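PDB 3LUB: putative creatinine amidohydrolase from Bacteroides fragilis, which probably hydrolyses carbon-nitrogen bonds in linear amides, as a zinc-binding member of the creatininase superfamily. Local coordinates for residues F[92-106]-F[127-141]. Numbering follows the deposited sequence.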
ATOM      1  N   TYR F  92      12.129  -1.084  -3.474  1.00 17.63           N
ATOM      2  CA  TYR F  92      12.299   0.201  -2.791  1.00 17.44           C
ATOM      3  C   TYR F  92      11.257   0.380  -1.683  1.00 15.46           C
ATOM      4  O   TYR F  92      11.560   0.921  -0.648  1.00 17.62           O
ATOM      5  CB  TYR F  92      12.189   1.352  -3.814  1.00 18.77           C
ATOM      6  CG  TYR F  92      12.602   2.737  -3.292  1.00 20.00           C
ATOM      7  CD1 TYR F  92      11.748   3.511  -2.463  1.00 22.59           C
ATOM      8  CD2 TYR F  92      13.837   3.268  -3.615  1.00 23.92           C
ATOM      9  CE1 TYR F  92      12.142   4.774  -1.976  1.00 20.01           C
ATOM     10  CE2 TYR F  92      14.221   4.540  -3.149  1.00 24.71           C
ATOM     11  CZ  TYR F  92      13.365   5.272  -2.344  1.00 23.51           C
ATOM     12  OH  TYR F  92      13.794   6.491  -1.899  1.00 30.99           O
ATOM     13  N   ALA F  93      10.006  -0.024  -1.926  1.00 16.54           N
ATOM     14  CA  ALA F  93       8.922   0.136  -0.943  1.00 15.86           C
ATOM     15  C   ALA F  93       9.178  -0.693   0.301  1.00 15.26           C
ATOM     16  O   ALA F  93       8.826  -0.306   1.422  1.00 16.06           O
ATOM     17  CB  ALA F  93       7.546  -0.222  -1.569  1.00 15.57           C
ATOM     18  N   THR F  94       9.796  -1.840   0.117  1.00 15.71           N
ATOM     19  CA  THR F  94      10.108  -2.739   1.207  1.00 14.41           C
ATOM     20  C   THR F  94      11.181  -2.092   2.057  1.00 15.64           C
ATOM     21  O   THR F  94      11.088  -2.113   3.273  1.00 15.35           O
ATOM     22  CB  THR F  94      10.618  -4.104   0.685  1.00 12.83           C
ATOM     23  OG1 THR F  94       9.617  -4.710  -0.128  1.00 14.64           O
ATOM     24  CG2 THR F  94      10.997  -5.047   1.857  1.00 12.30           C
ATOM     25  N   GLN F  95      12.212  -1.543   1.400  1.00 16.58           N
ATOM     26  CA  GLN F  95      13.294  -0.817   2.090  1.00 15.59           C
ATOM     27  C   GLN F  95      12.727   0.357   2.850  1.00 15.55           C
ATOM     28  O   GLN F  95      13.086   0.612   3.974  1.00 15.23           O
ATOM     29  CB  GLN F  95      14.370  -0.338   1.120  1.00 14.53           C
ATOM     30  CG  GLN F  95      15.167  -1.458   0.464  1.00 17.24           C
ATOM     31  CD  GLN F  95      16.270  -0.952  -0.446  1.00 16.58           C
ATOM     32  OE1 GLN F  95      16.053  -0.093  -1.295  1.00 23.33           O
ATOM     33  NE2 GLN F  95      17.444  -1.507  -0.293  1.00 15.97           N
ATOM     34  N   GLN F  96      11.820   1.078   2.219  1.00 17.09           N
ATOM     35  CA  GLN F  96      11.260   2.261   2.853  1.00 16.74           C
ATOM     36  C   GLN F  96      10.461   1.859   4.084  1.00 15.18           C
ATOM     37  O   GLN F  96      10.497   2.526   5.093  1.00 17.23           O
ATOM     38  CB  GLN F  96      10.420   3.038   1.850  1.00 15.80           C
ATOM     39  CG  GLN F  96       9.769   4.272   2.419  1.00 22.35           C
ATOM     40  CD  GLN F  96       8.989   5.062   1.375  1.00 25.93           C
ATOM     41  OE1 GLN F  96       9.547   5.515   0.372  1.00 35.41           O
ATOM     42  NE2 GLN F  96       7.695   5.263   1.632  1.00 39.39           N
ATOM     43  N   ALA F  97       9.732   0.771   4.010  1.00 15.65           N
ATOM     44  CA  ALA F  97       8.990   0.271   5.149  1.00 15.54           C
ATOM     45  C   ALA F  97       9.931  -0.067   6.293  1.00 16.35           C
ATOM     46  O   ALA F  97       9.626   0.219   7.431  1.00 14.42           O
ATOM     47  CB  ALA F  97       8.163  -0.975   4.764  1.00 13.48           C
ATOM     48  N   ILE F  98      11.075  -0.687   5.976  1.00 16.35           N
ATOM     49  CA  ILE F  98      12.097  -1.013   6.969  1.00 14.92           C
ATOM     50  C   ILE F  98      12.587   0.251   7.680  1.00 15.85           C
ATOM     51  O   ILE F  98      12.559   0.311   8.915  1.00 15.69           O
ATOM     52  CB  ILE F  98      13.299  -1.793   6.343  1.00 17.71           C
ATOM     53  CG1 ILE F  98      12.859  -3.226   5.963  1.00 19.28           C
ATOM     54  CG2 ILE F  98      14.466  -1.853   7.334  1.00 13.09           C
ATOM     55  CD1 ILE F  98      13.807  -3.945   4.986  1.00 12.24           C
ATOM     56  N   LEU F  99      13.015   1.251   6.901  1.00 16.34           N
ATOM     57  CA  LEU F  99      13.544   2.515   7.462  1.00 16.82           C
ATOM     58  C   LEU F  99      12.483   3.264   8.264  1.00 17.33           C
ATOM     59  O   LEU F  99      12.775   3.807   9.322  1.00 18.25           O
ATOM     60  CB  LEU F  99      14.083   3.434   6.358  1.00 18.38           C
ATOM     61  CG  LEU F  99      14.782   4.749   6.755  1.00 16.82           C
ATOM     62  CD1 LEU F  99      15.960   4.483   7.712  1.00 13.48           C
ATOM     63  CD2 LEU F  99      15.245   5.480   5.540  1.00 13.46           C
ATOM     64  N   GLU F 100      11.250   3.291   7.774  1.00 18.17           N
ATOM     65  CA  GLU F 100      10.121   3.818   8.551  1.00 18.05           C
ATOM     66  C   GLU F 100      10.029   3.175   9.911  1.00 17.84           C
ATOM     67  O   GLU F 100       9.867   3.868  10.914  1.00 17.07           O
ATOM     68  CB  GLU F 100       8.792   3.636   7.789  1.00 18.96           C
ATOM     69  CG  GLU F 100       8.707   4.601   6.586  1.00 21.28           C
ATOM     70  CD  GLU F 100       7.480   4.422   5.704  1.00 23.74           C
ATOM     71  OE1 GLU F 100       6.808   3.394   5.830  1.00 20.62           O
ATOM     72  OE2 GLU F 100       7.218   5.342   4.877  1.00 27.26           O
ATOM     73  N   ASP F 101      10.134   1.845   9.962  1.00 16.73           N
ATOM     74  CA  ASP F 101       9.978   1.141  11.241  1.00 17.05           C
ATOM     75  C   ASP F 101      11.160   1.414  12.176  1.00 17.48           C
ATOM     76  O   ASP F 101      10.959   1.578  13.363  1.00 18.80           O
ATOM     77  CB  ASP F 101       9.731  -0.368  11.051  1.00 18.10           C
ATOM     78  CG  ASP F 101       8.340  -0.675  10.487  1.00 20.74           C
ATOM     79  OD1 ASP F 101       7.489   0.221  10.413  1.00 21.21           O
ATOM     80  OD2 ASP F 101       8.101  -1.821  10.103  1.00 22.09           O
ATOM     81  N   ILE F 102      12.366   1.511  11.638  1.00 17.27           N
ATOM     82  CA  ILE F 102      13.561   1.799  12.422  1.00 16.04           C
ATOM     83  C   ILE F 102      13.492   3.207  13.009  1.00 16.68           C
ATOM     84  O   ILE F 102      13.731   3.394  14.203  1.00 18.33           O
ATOM     85  CB  ILE F 102      14.877   1.630  11.564  1.00 17.19           C
ATOM     86  CG1 ILE F 102      15.027   0.159  11.158  1.00 17.66           C
ATOM     87  CG2 ILE F 102      16.133   2.188  12.336  1.00 14.02           C
ATOM     88  CD1 ILE F 102      16.143  -0.136  10.171  1.00 14.27           C
ATOM     89  N   VAL F 103      13.139   4.181  12.182  1.00 17.01           N
ATOM     90  CA  VAL F 103      13.058   5.585  12.594  1.00 17.47           C
ATOM     91  C   VAL F 103      11.929   5.834  13.613  1.00 18.16           C
ATOM     92  O   VAL F 103      12.125   6.527  14.606  1.00 19.25           O
ATOM     93  CB  VAL F 103      12.871   6.510  11.371  1.00 18.96           C
ATOM     94  CG1 VAL F 103      12.502   7.936  11.813  1.00 16.06           C
ATOM     95  CG2 VAL F 103      14.130   6.498  10.507  1.00 18.36           C
ATOM     96  N   SER F 104      10.761   5.253  13.370  1.00 16.95           N
ATOM     97  CA  SER F 104       9.676   5.302  14.314  1.00 16.10           C
ATOM     98  C   SER F 104      10.115   4.862  15.707  1.00 18.40           C
ATOM     99  O   SER F 104       9.821   5.551  16.704  1.00 19.53           O
ATOM    100  CB  SER F 104       8.508   4.419  13.832  1.00 15.45           C
ATOM    101  OG  SER F 104       7.438   4.456  14.756  1.00 23.26           O
ATOM    102  N   SER F 105      10.753   3.696  15.773  1.00 18.00           N
ATOM    103  CA  SER F 105      11.268   3.151  17.042  1.00 18.09           C
ATOM    104  C   SER F 105      12.324   4.034  17.679  1.00 17.33           C
ATOM    105  O   SER F 105      12.172   4.459  18.819  1.00 17.52           O
ATOM    106  CB  SER F 105      11.818   1.745  16.828  1.00 18.62           C
ATOM    107  OG  SER F 105      10.751   0.835  16.648  1.00 20.65           O
ATOM    108  N   LEU F 106      13.364   4.366  16.924  1.00 17.76           N
ATOM    109  CA  LEU F 106      14.414   5.262  17.439  1.00 17.56           C
ATOM    110  C   LEU F 106      13.857   6.626  17.914  1.00 18.78           C
ATOM    111  O   LEU F 106      14.312   7.197  18.888  1.00 18.29           O
ATOM    112  CB  LEU F 106      15.500   5.493  16.395  1.00 15.69           C
ATOM    113  CG  LEU F 106      16.319   4.308  15.871  1.00 17.10           C
ATOM    114  CD1 LEU F 106      17.235   4.807  14.793  1.00 13.93           C
ATOM    115  CD2 LEU F 106      17.118   3.617  16.942  1.00 12.56           C
ATOM    116  N   GLY F 127      15.157   9.716  -1.604  1.00 17.87           N
ATOM    117  CA  GLY F 127      13.682   9.804  -1.563  1.00 17.89           C
ATOM    118  C   GLY F 127      13.075   9.451  -0.199  1.00 19.46           C
ATOM    119  O   GLY F 127      12.194  10.154   0.291  1.00 18.45           O
HETATM  120  N   MSE F 128      13.548   8.375   0.428  1.00 19.44           N
HETATM  121  CA  MSE F 128      13.045   7.959   1.731  1.00 19.49           C
HETATM  122  C   MSE F 128      13.309   9.029   2.784  1.00 18.14           C
HETATM  123  O   MSE F 128      12.476   9.281   3.644  1.00 16.93           O
HETATM  124  CB  MSE F 128      13.744   6.698   2.198  1.00 19.72           C
HETATM  125  CG  MSE F 128      13.550   5.504   1.343  1.00 24.01           C
HETATM  126 SE   MSE F 128      14.503   3.930   1.958  0.75 21.02          SE
HETATM  127  CE  MSE F 128      14.817   3.316   0.198  1.00 13.72           C
ATOM    128  N   ILE F 129      14.494   9.615   2.710  1.00 18.44           N
ATOM    129  CA  ILE F 129      14.928  10.652   3.633  1.00 18.28           C
ATOM    130  C   ILE F 129      14.076  11.904   3.457  1.00 18.28           C
ATOM    131  O   ILE F 129      13.551  12.434   4.438  1.00 18.31           O
ATOM    132  CB  ILE F 129      16.460  10.933   3.477  1.00 19.06           C
ATOM    133  CG1 ILE F 129      17.273   9.740   4.026  1.00 21.75           C
ATOM    134  CG2 ILE F 129      16.898  12.182   4.219  1.00 16.47           C
ATOM    135  CD1 ILE F 129      18.799   9.849   3.793  1.00 15.23           C
ATOM    136  N   ARG F 130      13.889  12.348   2.209  1.00 18.52           N
ATOM    137  CA  ARG F 130      12.977  13.457   1.933  1.00 18.81           C
ATOM    138  C   ARG F 130      11.597  13.192   2.537  1.00 19.30           C
ATOM    139  O   ARG F 130      11.059  14.026   3.258  1.00 20.12           O
ATOM    140  CB  ARG F 130      12.830  13.698   0.421  1.00 18.15           C
ATOM    141  CG  ARG F 130      14.035  14.367  -0.203  1.00 20.73           C
ATOM    142  CD  ARG F 130      13.749  14.883  -1.634  1.00 22.22           C
ATOM    143  NE  ARG F 130      14.822  15.796  -2.046  1.00 23.13           N
ATOM    144  CZ  ARG F 130      15.921  15.409  -2.696  1.00 25.17           C
ATOM    145  NH1 ARG F 130      16.085  14.153  -3.081  1.00 25.14           N
ATOM    146  NH2 ARG F 130      16.860  16.303  -2.985  1.00 29.03           N
ATOM    147  N   ASP F 131      11.025  12.022   2.261  1.00 18.82           N
ATOM    148  CA  ASP F 131       9.679  11.723   2.794  1.00 19.20           C
ATOM    149  C   ASP F 131       9.623  11.649   4.338  1.00 19.44           C
ATOM    150  O   ASP F 131       8.649  12.088   4.970  1.00 20.68           O
ATOM    151  CB  ASP F 131       9.135  10.421   2.178  1.00 17.79           C
ATOM    152  CG  ASP F 131       8.807  10.565   0.692  1.00 24.76           C
ATOM    153  OD1 ASP F 131       8.776  11.712   0.172  1.00 22.40           O
ATOM    154  OD2 ASP F 131       8.572   9.512   0.047  1.00 25.15           O
ATOM    155  N   LEU F 132      10.653  11.086   4.944  1.00 19.48           N
ATOM    156  CA  LEU F 132      10.720  10.997   6.410  1.00 19.87           C
ATOM    157  C   LEU F 132      10.989  12.356   7.047  1.00 20.24           C
ATOM    158  O   LEU F 132      10.627  12.580   8.187  1.00 20.93           O
ATOM    159  CB  LEU F 132      11.767   9.975   6.835  1.00 20.05           C
ATOM    160  CG  LEU F 132      11.300   8.517   6.806  1.00 22.12           C
ATOM    161  CD1 LEU F 132      12.497   7.582   6.830  1.00 20.79           C
ATOM    162  CD2 LEU F 132      10.387   8.230   7.971  1.00 15.71           C
ATOM    163  N   ALA F 133      11.599  13.274   6.296  1.00 21.44           N
ATOM    164  CA  ALA F 133      11.882  14.652   6.772  1.00 21.98           C
ATOM    165  C   ALA F 133      10.613  15.425   7.109  1.00 22.13           C
ATOM    166  O   ALA F 133      10.617  16.270   7.964  1.00 24.08           O
ATOM    167  CB  ALA F 133      12.711  15.432   5.729  1.00 19.39           C
ATOM    168  N   PHE F 134       9.527  15.117   6.421  1.00 24.49           N
ATOM    169  CA  PHE F 134       8.246  15.741   6.655  1.00 25.57           C
ATOM    170  C   PHE F 134       7.465  15.062   7.782  1.00 26.42           C
ATOM    171  O   PHE F 134       6.740  15.721   8.512  1.00 27.41           O
ATOM    172  CB  PHE F 134       7.429  15.723   5.354  1.00 26.97           C
ATOM    173  CG  PHE F 134       8.019  16.575   4.253  1.00 27.60           C
ATOM    174  CD1 PHE F 134       8.212  17.928   4.442  1.00 28.85           C
ATOM    175  CD2 PHE F 134       8.372  16.028   3.035  1.00 25.18           C
ATOM    176  CE1 PHE F 134       8.765  18.714   3.447  1.00 27.71           C
ATOM    177  CE2 PHE F 134       8.923  16.806   2.043  1.00 25.01           C
ATOM    178  CZ  PHE F 134       9.111  18.146   2.241  1.00 27.05           C
ATOM    179  N   GLU F 135       7.606  13.742   7.906  1.00 27.36           N
ATOM    180  CA  GLU F 135       6.931  12.987   8.967  1.00 30.35           C
ATOM    181  C   GLU F 135       7.597  13.210  10.315  1.00 25.86           C
ATOM    182  O   GLU F 135       6.914  13.228  11.329  1.00 25.31           O
ATOM    183  CB  GLU F 135       6.990  11.472   8.737  1.00 29.76           C
ATOM    184  CG  GLU F 135       6.190  10.863   7.614  1.00 42.59           C
ATOM    185  CD  GLU F 135       6.196   9.320   7.742  1.00 44.14           C
ATOM    186  OE1 GLU F 135       5.520   8.785   8.667  1.00 64.42           O
ATOM    187  OE2 GLU F 135       6.904   8.648   6.951  1.00 59.88           O
ATOM    188  N   TYR F 136       8.927  13.300  10.332  1.00 23.32           N
ATOM    189  CA  TYR F 136       9.702  13.472  11.560  1.00 22.19           C
ATOM    190  C   TYR F 136      10.649  14.654  11.366  1.00 23.25           C
ATOM    191  O   TYR F 136      11.879  14.443  11.156  1.00 20.99           O
ATOM    192  CB  TYR F 136      10.543  12.203  11.857  1.00 22.71           C
ATOM    193  CG  TYR F 136       9.734  10.928  12.070  1.00 20.17           C
ATOM    194  CD1 TYR F 136       9.254  10.574  13.330  1.00 24.86           C
ATOM    195  CD2 TYR F 136       9.453  10.089  11.013  1.00 24.01           C
ATOM    196  CE1 TYR F 136       8.495   9.418  13.507  1.00 25.03           C
ATOM    197  CE2 TYR F 136       8.699   8.942  11.174  1.00 22.38           C
ATOM    198  CZ  TYR F 136       8.244   8.606  12.412  1.00 24.55           C
ATOM    199  OH  TYR F 136       7.540   7.456  12.531  1.00 21.41           O
ATOM    200  N   PRO F 137      10.105  15.891  11.402  1.00 24.51           N
ATOM    201  CA  PRO F 137      10.920  17.098  11.146  1.00 25.86           C
ATOM    202  C   PRO F 137      12.048  17.399  12.183  1.00 25.62           C
ATOM    203  O   PRO F 137      12.964  18.143  11.882  1.00 27.25           O
ATOM    204  CB  PRO F 137       9.888  18.223  11.073  1.00 24.37           C
ATOM    205  CG  PRO F 137       8.684  17.711  11.699  1.00 25.86           C
ATOM    206  CD  PRO F 137       8.696  16.220  11.656  1.00 26.17           C
ATOM    207  N   ASP F 138      12.014  16.756  13.339  1.00 25.68           N
ATOM    208  CA  ASP F 138      13.047  16.885  14.363  1.00 26.05           C
ATOM    209  C   ASP F 138      14.132  15.773  14.322  1.00 24.65           C
ATOM    210  O   ASP F 138      15.020  15.740  15.185  1.00 23.42           O
ATOM    211  CB  ASP F 138      12.396  16.959  15.774  1.00 27.04           C
ATOM    212  CG  ASP F 138      11.464  15.756  16.099  1.00 33.89           C
ATOM    213  OD1 ASP F 138      11.138  14.899  15.220  1.00 32.86           O
ATOM    214  OD2 ASP F 138      11.019  15.703  17.269  1.00 44.14           O
ATOM    215  N   PHE F 139      14.077  14.898  13.306  1.00 23.49           N
ATOM    216  CA  PHE F 139      14.941  13.712  13.226  1.00 21.41           C
ATOM    217  C   PHE F 139      15.867  13.856  12.019  1.00 21.05           C
ATOM    218  O   PHE F 139      15.423  13.887  10.902  1.00 22.05           O
ATOM    219  CB  PHE F 139      14.073  12.454  13.136  1.00 22.64           C
ATOM    220  CG  PHE F 139      14.795  11.168  13.468  1.00 22.60           C
ATOM    221  CD1 PHE F 139      15.695  10.613  12.596  1.00 30.27           C
ATOM    222  CD2 PHE F 139      14.527  10.493  14.644  1.00 25.21           C
ATOM    223  CE1 PHE F 139      16.349   9.436  12.918  1.00 32.14           C
ATOM    224  CE2 PHE F 139      15.173   9.313  14.956  1.00 24.08           C
ATOM    225  CZ  PHE F 139      16.080   8.790  14.107  1.00 23.59           C
ATOM    226  N   LEU F 140      17.161  13.982  12.265  1.00 21.22           N
ATOM    227  CA  LEU F 140      18.139  14.167  11.212  1.00 21.82           C
ATOM    228  C   LEU F 140      18.600  12.809  10.676  1.00 21.26           C
ATOM    229  O   LEU F 140      19.113  12.007  11.435  1.00 22.16           O
ATOM    230  CB  LEU F 140      19.330  14.913  11.789  1.00 22.37           C
ATOM    231  CG  LEU F 140      20.470  15.270  10.840  1.00 25.28           C
ATOM    232  CD1 LEU F 140      19.965  16.164   9.716  1.00 23.36           C
ATOM    233  CD2 LEU F 140      21.622  15.940  11.615  1.00 23.05           C
ATOM    234  N   ILE F 141      18.433  12.572   9.375  1.00 20.22           N
ATOM    235  CA  ILE F 141      18.922  11.366   8.717  1.00 19.19           C
ATOM    236  C   ILE F 141      19.877  11.744   7.586  1.00 19.28           C
ATOM    237  O   ILE F 141      19.471  12.413   6.624  1.00 19.37           O
ATOM    238  CB  ILE F 141      17.759  10.521   8.125  1.00 19.96           C
ATOM    239  CG1 ILE F 141      16.643  10.316   9.146  1.00 20.79           C
ATOM    240  CG2 ILE F 141      18.270   9.160   7.607  1.00 17.73           C
ATOM    241  CD1 ILE F 141      15.511   9.469   8.611  1.00 20.17           C
TER
HETATM  242  O   HOH W   1       7.292   7.346  -0.500  1.00 22.84           O
HETATM  243  O   HOH W   2       7.990   7.792   4.728  1.00 26.11           O
HETATM  244  O   HOH W   3       7.723   5.623  10.465  1.00 26.63           O
HETATM  245  O   HOH W   4       5.864   7.175  14.685  1.00 37.19           O
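Two neighbouring helices of the creatininase alpha/beta fold pack on one side of the parallel sheet: Met128, a selenomethionine on helix 127-135, enters as a knob among Tyr92, Gln95, Gln96 and Leu99 of helix 92-106. The axes of the two helical segments approach to 10.6 Å, their N-to-C directions 41° apart. Met128 and Tyr92 converge from facing sides, and the bend at chi3 (-146°) lays CE over one face of the Tyr92 ring, 3.6 Å from its centroid, while SE, set obliquely to the ring in a Met-aromatic contact, rests 3.8 Å from Gln96 CA. The Tyr92 hydroxyl reaches the start of the other helix, where Met128 N gives OH a weak, strongly bent hydrogen bond; the ring also stacks on Tyr92 of the second subunit. One turn further along, Leu132 CD1 presses on Leu99 CG at 3.6 Å, and Leu99 continues down to Ile116 of strand 113-118.

Val103 divides its two methyls. CG1, held anti to the backbone N (chi1 169°), lies above the centre of the Phe139 ring and also over a face of Tyr136, shifted toward that ring's rim; CG2 touches Ile141 CD1 where the chain enters the strand. Tyr136, first past the helix, opens a type I turn ending at Phe139, and both rings meet the CG1 methyl.

Waters bridge the more open flank. One links Gln96 NE2 to Asp131 OD2, which also accepts from Tyr92 N of the second subunit, while OD1 holds that subunit's His89. Glu100 OE1 pairs with Arg91 of the third subunit, while OE2, met from above its carboxylate plane by Gln96 NE2, lies 3.9 Å from Glu135 OE2; with these partners, a water 2.6 Å from each OE2, donating to both, probably eases the like charges.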